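Local atomic coordinates of myosin-I heavy chain (Dictyostelium discoideum, PDB entry 5EJY), a protein that works as a class VII unconventional myosin, an actin-based motor with ATPase activity that takes part in adhesion and the early steps of phagocytosis. Residues N243-I248 / F287-K292; S100-I105 / S134-T139. One frame throughout, in Å; residues are numbered along the deposited sequence.

Contact 1. Residues N243-I248 / F287-K292; sequences NGFTII and FVFKKK
Thr246 and Lys290 exchange two backbone hydrogen bonds, Thr246 N to Lys290 O 3.0 Å and, in return, Lys290 N to Thr246 O 3.1 Å. Two residues on, Ile248 and Val288 form the next hydrogen-bonded pair of these antiparallel strands, with Ile248 N on Val288 O at 2.8 Å and Val288 N on Ile248 O at 2.9 Å. Beyond the strand end the pairing goes one step further: Lys292 N reaches Gly244 O at 2.7 Å. Gly244, at positive phi, follows helix 240-243, and there Asn243 makes an Asx turn, its OD1 taking Phe245 N in the carbonyl plane; its ND2 is satisfied by Arg237 O and Ser231 OG. A water that accepts from Lys291 NZ lies within hydrogen-bonding distance of Asn243 O and probably donates to it. A second water gives a proton to Lys290 O, the acceptor already used by Thr246 N, and is bonded to Thr246 OG1 as well.

The non-hydrogen-bonded pairs supply the apolar side. Lys291 CB sits over one face of the Phe245 ring, 3.9 Å from its centroid, and the extended aliphatic chain runs on past the ring edge to the water. Phe289 swings its CG anti to the backbone N (chi1 -173°), which brings its ring obliquely against that of Phe245; the planes are 43° apart. Ile247 adds CG2 against Phe287 CD1 at 3.8 Å. On the other face Ile248 CD1 packs on Val288 CB and Lys290 NZ pairs with Glu255; beyond the strand end Lys292 NZ pairs with Asp257.

The chemistry thus divides by face in this ubiquitin-like FERM lobe: Ile247 and Phe289 meet helix 223-233 and Phe245 meets Phe313, beside the Lys291 chain, whereas the other face mixes Ile248 and Val288 with Thr246 and a charge-paired Lys290.

Contact 2. Residues S100-I105 / S134-T139; sequences SLRDEI and STFPPT
Asp103 takes hold of Thr139 with both carboxylate oxygens. OD1 receives Thr139 N at 2.8 Å through its syn lone pair, and Thr139 OG1 donates to OD2 at a short 2.5 Å, also on the syn side but 16° out of the carboxylate plane. Two bonds to one residue restrict rotation of the carboxylate and hold the loop at Thr139 against the first turn of helix 102-112.

Van der Waals and apolar contacts form beside it. With Phe136 CG between its backbone N and carbonyl carbon (chi1 52°), the ring meets the extended Arg102 chain, CD1 touching Arg102 CG at 3.5 Å. Phe136 CB lies over the centre of the guanidinium, whose plane is only 16° from that of the ring. Ile105 CD1 reaches Phe136 CZ at 3.8 Å.

One water links the polar edge, accepting from Arg102 NH1 and donating to Pro137 O.

Within the MyTH4 domain, the 134-139 loop joins helices 119-133 and 143-155. Arg102 also bonds the carbonyls of Gly95 and Leu96 in helix 81-97, against which Phe136 packs, while Ile105 touches helices 53-70 and 81-97 and Pro138 rests on helix 143-155.

In the fold
The two contacts belong to different parts of the myosin tail, contact 2 to the helical MyTH4 domain and contact 1 to the ubiquitin-like lobe of the FERM domain; their centres are 33 Å apart and they share no element. Contact 1 is the more buried, joining two neighbouring strands of a mixed sheet chiefly by backbone bonds, with side chains sorted between the two faces. Contact 2 is partly buried and smaller, 352 against 672 Å², and ties a helix start to an interhelical loop. It depends mainly on side chains, the helix's carboxylate and guanidinium meeting the loop's aromatic ring, threonine and backbone. Water bridges contribute to both.

Contact 1. Residues N243-I248 / F287-K292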
ATOM      1  N   ASN A 243       9.822  14.615   5.560  1.00 21.60           N
ATOM      2  CA  ASN A 243      11.019  13.928   5.082  1.00 22.95           C
ATOM      3  C   ASN A 243      10.888  13.415   3.641  1.00 22.07           C
ATOM      4  O   ASN A 243      11.884  13.089   3.006  1.00 23.79           O
ATOM      5  CB  ASN A 243      11.477  12.810   6.044  1.00 24.41           C
ATOM      6  CG  ASN A 243      10.488  11.651   6.133  1.00 23.34           C
ATOM      7  OD1 ASN A 243       9.895  11.242   5.133  1.00 20.62           O
ATOM      8  ND2 ASN A 243      10.331  11.097   7.335  1.00 22.54           N
ATOM      9  N   GLY A 244       9.658  13.336   3.143  1.00 23.86           N
ATOM     10  CA  GLY A 244       9.414  13.005   1.743  1.00 19.63           C
ATOM     11  C   GLY A 244       9.470  11.533   1.374  1.00 24.27           C
ATOM     12  O   GLY A 244       9.395  11.184   0.193  1.00 22.41           O
ATOM     13  N   PHE A 245       9.589  10.663   2.374  1.00 20.49           N
ATOM     14  CA  PHE A 245       9.605   9.217   2.130  1.00 23.83           C
ATOM     15  C   PHE A 245       8.187   8.655   2.037  1.00 21.09           C
ATOM     16  O   PHE A 245       7.269   9.180   2.657  1.00 20.58           O
ATOM     17  CB  PHE A 245      10.342   8.480   3.263  1.00 20.81           C
ATOM     18  CG  PHE A 245      11.853   8.506   3.148  1.00 21.68           C
ATOM     19  CD1 PHE A 245      12.552   9.697   3.273  1.00 20.04           C
ATOM     20  CD2 PHE A 245      12.566   7.330   2.942  1.00 20.45           C
ATOM     21  CE1 PHE A 245      13.932   9.718   3.212  1.00 23.67           C
ATOM     22  CE2 PHE A 245      13.956   7.339   2.865  1.00 22.37           C
ATOM     23  CZ  PHE A 245      14.641   8.536   3.005  1.00 23.36           C
ATOM     24  N   THR A 246       8.012   7.592   1.255  1.00 17.94           N
ATOM     25  CA  THR A 246       6.738   6.873   1.210  1.00 20.49           C
ATOM     26  C   THR A 246       7.054   5.407   1.033  1.00 22.49           C
ATOM     27  O   THR A 246       8.203   5.036   0.810  1.00 22.74           O
ATOM     28  CB  THR A 246       5.814   7.300   0.026  1.00 24.66           C
ATOM     29  OG1 THR A 246       6.356   6.831  -1.227  1.00 22.75           O
ATOM     30  CG2 THR A 246       5.640   8.822  -0.018  1.00 24.21           C
ATOM     31  N   ILE A 247       6.024   4.578   1.100  1.00 20.30           N
ATOM     32  CA  ILE A 247       6.182   3.160   0.858  1.00 19.32           C
ATOM     33  C   ILE A 247       5.601   2.890  -0.518  1.00 23.06           C
ATOM     34  O   ILE A 247       4.486   3.317  -0.810  1.00 23.66           O
ATOM     35  CB  ILE A 247       5.427   2.329   1.919  1.00 18.93           C
ATOM     36  CG1 ILE A 247       6.057   2.556   3.307  1.00 18.20           C
ATOM     37  CG2 ILE A 247       5.473   0.842   1.557  1.00 18.58           C
ATOM     38  CD1 ILE A 247       5.236   1.993   4.465  1.00 22.18           C
ATOM     39  N   ILE A 248       6.365   2.200  -1.362  1.00 21.31           N
ATOM     40  CA  ILE A 248       5.897   1.838  -2.694  1.00 22.63           C
ATOM     41  C   ILE A 248       5.748   0.327  -2.823  1.00 21.69           C
ATOM     42  O   ILE A 248       6.220  -0.429  -1.963  1.00 22.53           O
ATOM     43  CB  ILE A 248       6.841   2.391  -3.819  1.00 23.26           C
ATOM     44  CG1 ILE A 248       8.269   1.873  -3.642  1.00 29.61           C
ATOM     45  CG2 ILE A 248       6.806   3.909  -3.838  1.00 24.59           C
ATOM     46  CD1 ILE A 248       8.566   0.612  -4.411  1.00 37.27           C
ATOM     47  N   PHE A 287       7.288  -4.519  -0.413  1.00 22.48           N
ATOM     48  CA  PHE A 287       7.064  -3.113  -0.129  1.00 21.62           C
ATOM     49  C   PHE A 287       8.454  -2.510  -0.017  1.00 23.25           C
ATOM     50  O   PHE A 287       9.363  -3.144   0.534  1.00 23.63           O
ATOM     51  CB  PHE A 287       6.363  -2.916   1.218  1.00 18.34           C
ATOM     52  CG  PHE A 287       4.906  -3.293   1.236  1.00 20.73           C
ATOM     53  CD1 PHE A 287       3.967  -2.530   0.556  1.00 24.31           C
ATOM     54  CD2 PHE A 287       4.467  -4.368   2.005  1.00 21.24           C
ATOM     55  CE1 PHE A 287       2.616  -2.861   0.601  1.00 23.48           C
ATOM     56  CE2 PHE A 287       3.129  -4.701   2.049  1.00 20.44           C
ATOM     57  CZ  PHE A 287       2.203  -3.939   1.337  1.00 21.33           C
ATOM     58  N   VAL A 288       8.627  -1.291  -0.502  1.00 22.97           N
ATOM     59  CA  VAL A 288       9.910  -0.614  -0.355  1.00 23.44           C
ATOM     60  C   VAL A 288       9.715   0.801   0.185  1.00 21.80           C
ATOM     61  O   VAL A 288       8.824   1.534  -0.268  1.00 21.40           O
ATOM     62  CB  VAL A 288      10.660  -0.536  -1.707  1.00 26.96           C
ATOM     63  CG1 VAL A 288      12.063   0.017  -1.499  1.00 28.77           C
ATOM     64  CG2 VAL A 288      10.724  -1.918  -2.360  1.00 24.22           C
ATOM     65  N   PHE A 289      10.551   1.165   1.155  1.00 20.77           N
ATOM     66  CA  PHE A 289      10.530   2.485   1.794  1.00 19.75           C
ATOM     67  C   PHE A 289      11.578   3.370   1.100  1.00 21.65           C
ATOM     68  O   PHE A 289      12.776   3.154   1.280  1.00 24.31           O
ATOM     69  CB  PHE A 289      10.870   2.285   3.280  1.00 20.01           C
ATOM     70  CG  PHE A 289      10.744   3.521   4.146  1.00 22.29           C
ATOM     71  CD1 PHE A 289       9.619   4.330   4.100  1.00 21.61           C
ATOM     72  CD2 PHE A 289      11.739   3.823   5.063  1.00 26.20           C
ATOM     73  CE1 PHE A 289       9.500   5.448   4.944  1.00 22.37           C
ATOM     74  CE2 PHE A 289      11.626   4.934   5.922  1.00 26.46           C
ATOM     75  CZ  PHE A 289      10.510   5.743   5.857  1.00 22.25           C
ATOM     76  N   LYS A 290      11.133   4.334   0.286  1.00 20.04           N
ATOM     77  CA  LYS A 290      12.034   5.130  -0.552  1.00 22.56           C
ATOM     78  C   LYS A 290      11.743   6.606  -0.407  1.00 20.33           C
ATOM     79  O   LYS A 290      10.642   6.983  -0.020  1.00 21.24           O
ATOM     80  CB  LYS A 290      11.797   4.825  -2.046  1.00 26.66           C
ATOM     81  CG  LYS A 290      12.155   3.450  -2.526  1.00 35.00           C
ATOM     82  CD  LYS A 290      12.033   3.448  -4.053  1.00 39.14           C
ATOM     83  CE  LYS A 290      12.480   4.810  -4.614  1.00 38.78           C
ATOM     84  NZ  LYS A 290      12.373   4.956  -6.109  1.00 40.52           N
ATOM     85  N   LYS A 291      12.684   7.446  -0.840  1.00 20.93           N
ATOM     86  CA  LYS A 291      12.452   8.883  -0.798  1.00 20.71           C
ATOM     87  C   LYS A 291      11.779   9.343  -2.074  1.00 23.50           C
ATOM     88  O   LYS A 291      12.334   9.188  -3.167  1.00 20.22           O
ATOM     89  CB  LYS A 291      13.744   9.671  -0.584  1.00 22.38           C
ATOM     90  CG  LYS A 291      13.476  11.153  -0.348  1.00 25.22           C
ATOM     91  CD  LYS A 291      14.717  11.887   0.147  1.00 26.79           C
ATOM     92  CE  LYS A 291      14.400  13.346   0.414  1.00 28.08           C
ATOM     93  NZ  LYS A 291      15.508  14.034   1.133  1.00 32.18           N
ATOM     94  N   LYS A 292      10.590   9.916  -1.925  1.00 20.81           N
ATOM     95  CA  LYS A 292       9.786  10.322  -3.078  1.00 22.78           C
ATOM     96  C   LYS A 292       9.936  11.811  -3.375  1.00 25.23           C
ATOM     97  O   LYS A 292      10.051  12.230  -4.539  1.00 23.84           O
ATOM     98  CB  LYS A 292       8.305  10.019  -2.805  1.00 23.17           C
ATOM     99  CG  LYS A 292       7.343  10.418  -3.950  1.00 19.37           C
ATOM    100  CD  LYS A 292       5.909   9.987  -3.602  1.00 20.62           C
ATOM    101  CE  LYS A 292       4.902  10.412  -4.676  1.00 24.69           C
ATOM    102  NZ  LYS A 292       3.532   9.986  -4.241  1.00 24.66           N
TER
HETATM  103  O   HOH W   1      14.626  13.106   3.608  1.00 32.55           O
HETATM  104  O   HOH W   2       8.724   6.659  -2.255  1.00 24.65           O

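Contact 2. Residues S100-I105 / S134-T139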
ATOM      1  N   SER A 100     -25.835  -2.022  -2.155  1.00 25.15           N
ATOM      2  CA  SER A 100     -27.205  -2.308  -1.755  1.00 27.90           C
ATOM      3  C   SER A 100     -27.377  -3.705  -1.156  1.00 26.79           C
ATOM      4  O   SER A 100     -28.490  -4.092  -0.812  1.00 26.41           O
ATOM      5  CB  SER A 100     -28.164  -2.091  -2.936  1.00 29.56           C
ATOM      6  OG  SER A 100     -27.790  -2.886  -4.044  1.00 29.57           O
ATOM      7  N   LEU A 101     -26.283  -4.461  -1.039  1.00 20.50           N
ATOM      8  CA  LEU A 101     -26.320  -5.741  -0.351  1.00 24.53           C
ATOM      9  C   LEU A 101     -25.649  -5.668   1.030  1.00 20.12           C
ATOM     10  O   LEU A 101     -25.638  -6.634   1.765  1.00 21.93           O
ATOM     11  CB  LEU A 101     -25.653  -6.838  -1.184  1.00 25.86           C
ATOM     12  CG  LEU A 101     -26.490  -7.490  -2.293  1.00 29.83           C
ATOM     13  CD1 LEU A 101     -25.622  -8.363  -3.154  1.00 25.18           C
ATOM     14  CD2 LEU A 101     -27.636  -8.313  -1.690  1.00 25.67           C
ATOM     15  N   ARG A 102     -25.070  -4.527   1.365  1.00 19.69           N
ATOM     16  CA  ARG A 102     -24.282  -4.439   2.592  1.00 19.93           C
ATOM     17  C   ARG A 102     -25.156  -4.611   3.822  1.00 21.27           C
ATOM     18  O   ARG A 102     -24.802  -5.367   4.752  1.00 20.35           O
ATOM     19  CB  ARG A 102     -23.523  -3.108   2.652  1.00 19.64           C
ATOM     20  CG  ARG A 102     -22.436  -3.018   1.578  1.00 22.44           C
ATOM     21  CD  ARG A 102     -21.730  -1.694   1.594  1.00 21.01           C
ATOM     22  NE  ARG A 102     -20.658  -1.663   0.600  1.00 20.55           N
ATOM     23  CZ  ARG A 102     -19.843  -0.636   0.421  1.00 22.15           C
ATOM     24  NH1 ARG A 102     -19.960   0.434   1.187  1.00 25.30           N
ATOM     25  NH2 ARG A 102     -18.890  -0.690  -0.506  1.00 21.95           N
ATOM     26  N   ASP A 103     -26.292  -3.921   3.842  1.00 19.15           N
ATOM     27  CA  ASP A 103     -27.154  -4.005   5.038  1.00 25.56           C
ATOM     28  C   ASP A 103     -27.739  -5.400   5.182  1.00 21.68           C
ATOM     29  O   ASP A 103     -27.844  -5.932   6.290  1.00 22.45           O
ATOM     30  CB  ASP A 103     -28.233  -2.923   5.042  1.00 23.33           C
ATOM     31  CG  ASP A 103     -27.658  -1.535   5.276  1.00 24.81           C
ATOM     32  OD1 ASP A 103     -26.476  -1.423   5.690  1.00 22.61           O
ATOM     33  OD2 ASP A 103     -28.384  -0.551   5.053  1.00 26.28           O
ATOM     34  N   GLU A 104     -28.090  -6.006   4.051  1.00 20.15           N
ATOM     35  CA  GLU A 104     -28.496  -7.408   4.023  1.00 19.13           C
ATOM     36  C   GLU A 104     -27.503  -8.303   4.762  1.00 24.28           C
ATOM     37  O   GLU A 104     -27.884  -9.059   5.664  1.00 20.48           O
ATOM     38  CB  GLU A 104     -28.647  -7.890   2.575  1.00 23.84           C
ATOM     39  CG  GLU A 104     -28.946  -9.378   2.449  1.00 25.20           C
ATOM     40  CD  GLU A 104     -30.406  -9.710   2.704  1.00 28.92           C
ATOM     41  OE1 GLU A 104     -31.273  -8.866   2.390  1.00 24.32           O
ATOM     42  OE2 GLU A 104     -30.677 -10.816   3.226  1.00 30.85           O
ATOM     43  N   ILE A 105     -26.232  -8.221   4.369  1.00 20.70           N
ATOM     44  CA  ILE A 105     -25.175  -8.997   5.000  1.00 20.11           C
ATOM     45  C   ILE A 105     -25.104  -8.740   6.499  1.00 22.68           C
ATOM     46  O   ILE A 105     -25.059  -9.685   7.296  1.00 23.61           O
ATOM     47  CB  ILE A 105     -23.793  -8.728   4.339  1.00 24.57           C
ATOM     48  CG1 ILE A 105     -23.801  -9.200   2.877  1.00 22.04           C
ATOM     49  CG2 ILE A 105     -22.661  -9.397   5.134  1.00 20.73           C
ATOM     50  CD1 ILE A 105     -22.778  -8.469   1.992  1.00 23.97           C
ATOM     51  N   SER A 134     -14.166  -5.104   8.675  1.00 18.13           N
ATOM     52  CA  SER A 134     -12.832  -4.810   8.140  1.00 18.92           C
ATOM     53  C   SER A 134     -12.842  -4.536   6.634  1.00 21.03           C
ATOM     54  O   SER A 134     -11.796  -4.219   6.055  1.00 18.69           O
ATOM     55  CB  SER A 134     -11.884  -5.977   8.436  1.00 20.89           C
ATOM     56  OG  SER A 134     -11.828  -6.248   9.840  1.00 19.92           O
ATOM     57  N   THR A 135     -14.010  -4.677   6.009  1.00 18.50           N
ATOM     58  CA  THR A 135     -14.135  -4.557   4.552  1.00 19.17           C
ATOM     59  C   THR A 135     -15.030  -3.392   4.092  1.00 21.38           C
ATOM     60  O   THR A 135     -14.661  -2.640   3.187  1.00 20.23           O
ATOM     61  CB  THR A 135     -14.604  -5.895   3.906  1.00 17.11           C
ATOM     62  OG1 THR A 135     -13.839  -6.986   4.445  1.00 18.76           O
ATOM     63  CG2 THR A 135     -14.428  -5.849   2.352  1.00 18.26           C
ATOM     64  N   PHE A 136     -16.213  -3.258   4.693  1.00 18.32           N
ATOM     65  CA  PHE A 136     -17.123  -2.153   4.378  1.00 16.92           C
ATOM     66  C   PHE A 136     -18.096  -1.963   5.544  1.00 17.45           C
ATOM     67  O   PHE A 136     -18.385  -2.914   6.282  1.00 19.69           O
ATOM     68  CB  PHE A 136     -17.930  -2.423   3.084  1.00 18.61           C
ATOM     69  CG  PHE A 136     -18.624  -3.750   3.083  1.00 19.39           C
ATOM     70  CD1 PHE A 136     -19.826  -3.925   3.766  1.00 16.91           C
ATOM     71  CD2 PHE A 136     -18.049  -4.845   2.449  1.00 21.20           C
ATOM     72  CE1 PHE A 136     -20.449  -5.163   3.806  1.00 17.55           C
ATOM     73  CE2 PHE A 136     -18.668  -6.088   2.477  1.00 20.54           C
ATOM     74  CZ  PHE A 136     -19.872  -6.246   3.163  1.00 21.62           C
ATOM     75  N   PRO A 137     -18.597  -0.740   5.715  1.00 18.26           N
ATOM     76  CA  PRO A 137     -19.507  -0.504   6.830  1.00 22.46           C
ATOM     77  C   PRO A 137     -20.964  -0.695   6.421  1.00 20.38           C
ATOM     78  O   PRO A 137     -21.285  -0.779   5.232  1.00 20.15           O
ATOM     79  CB  PRO A 137     -19.232   0.954   7.181  1.00 21.42           C
ATOM     80  CG  PRO A 137     -18.964   1.583   5.818  1.00 23.60           C
ATOM     81  CD  PRO A 137     -18.283   0.506   4.987  1.00 20.13           C
ATOM     82  N   PRO A 138     -21.861  -0.796   7.418  1.00 21.67           N
ATOM     83  CA  PRO A 138     -23.289  -0.731   7.102  1.00 20.10           C
ATOM     84  C   PRO A 138     -23.576   0.632   6.494  1.00 21.31           C
ATOM     85  O   PRO A 138     -22.809   1.566   6.732  1.00 23.83           O
ATOM     86  CB  PRO A 138     -23.966  -0.826   8.490  1.00 18.04           C
ATOM     87  CG  PRO A 138     -22.904  -1.447   9.405  1.00 22.14           C
ATOM     88  CD  PRO A 138     -21.594  -0.915   8.861  1.00 20.19           C
ATOM     89  N   THR A 139     -24.659   0.760   5.737  1.00 23.82           N
ATOM     90  CA  THR A 139     -25.052   2.060   5.221  1.00 24.87           C
ATOM     91  C   THR A 139     -25.569   2.921   6.371  1.00 26.57           C
ATOM     92  O   THR A 139     -25.799   2.427   7.469  1.00 26.37           O
ATOM     93  CB  THR A 139     -26.137   1.969   4.122  1.00 28.09           C
ATOM     94  OG1 THR A 139     -27.423   1.771   4.718  1.00 27.09           O
ATOM     95  CG2 THR A 139     -25.844   0.841   3.131  1.00 27.24           C
TER
HETATM   96  O   HOH W   3     -21.775   1.146   3.217  1.00 24.73           O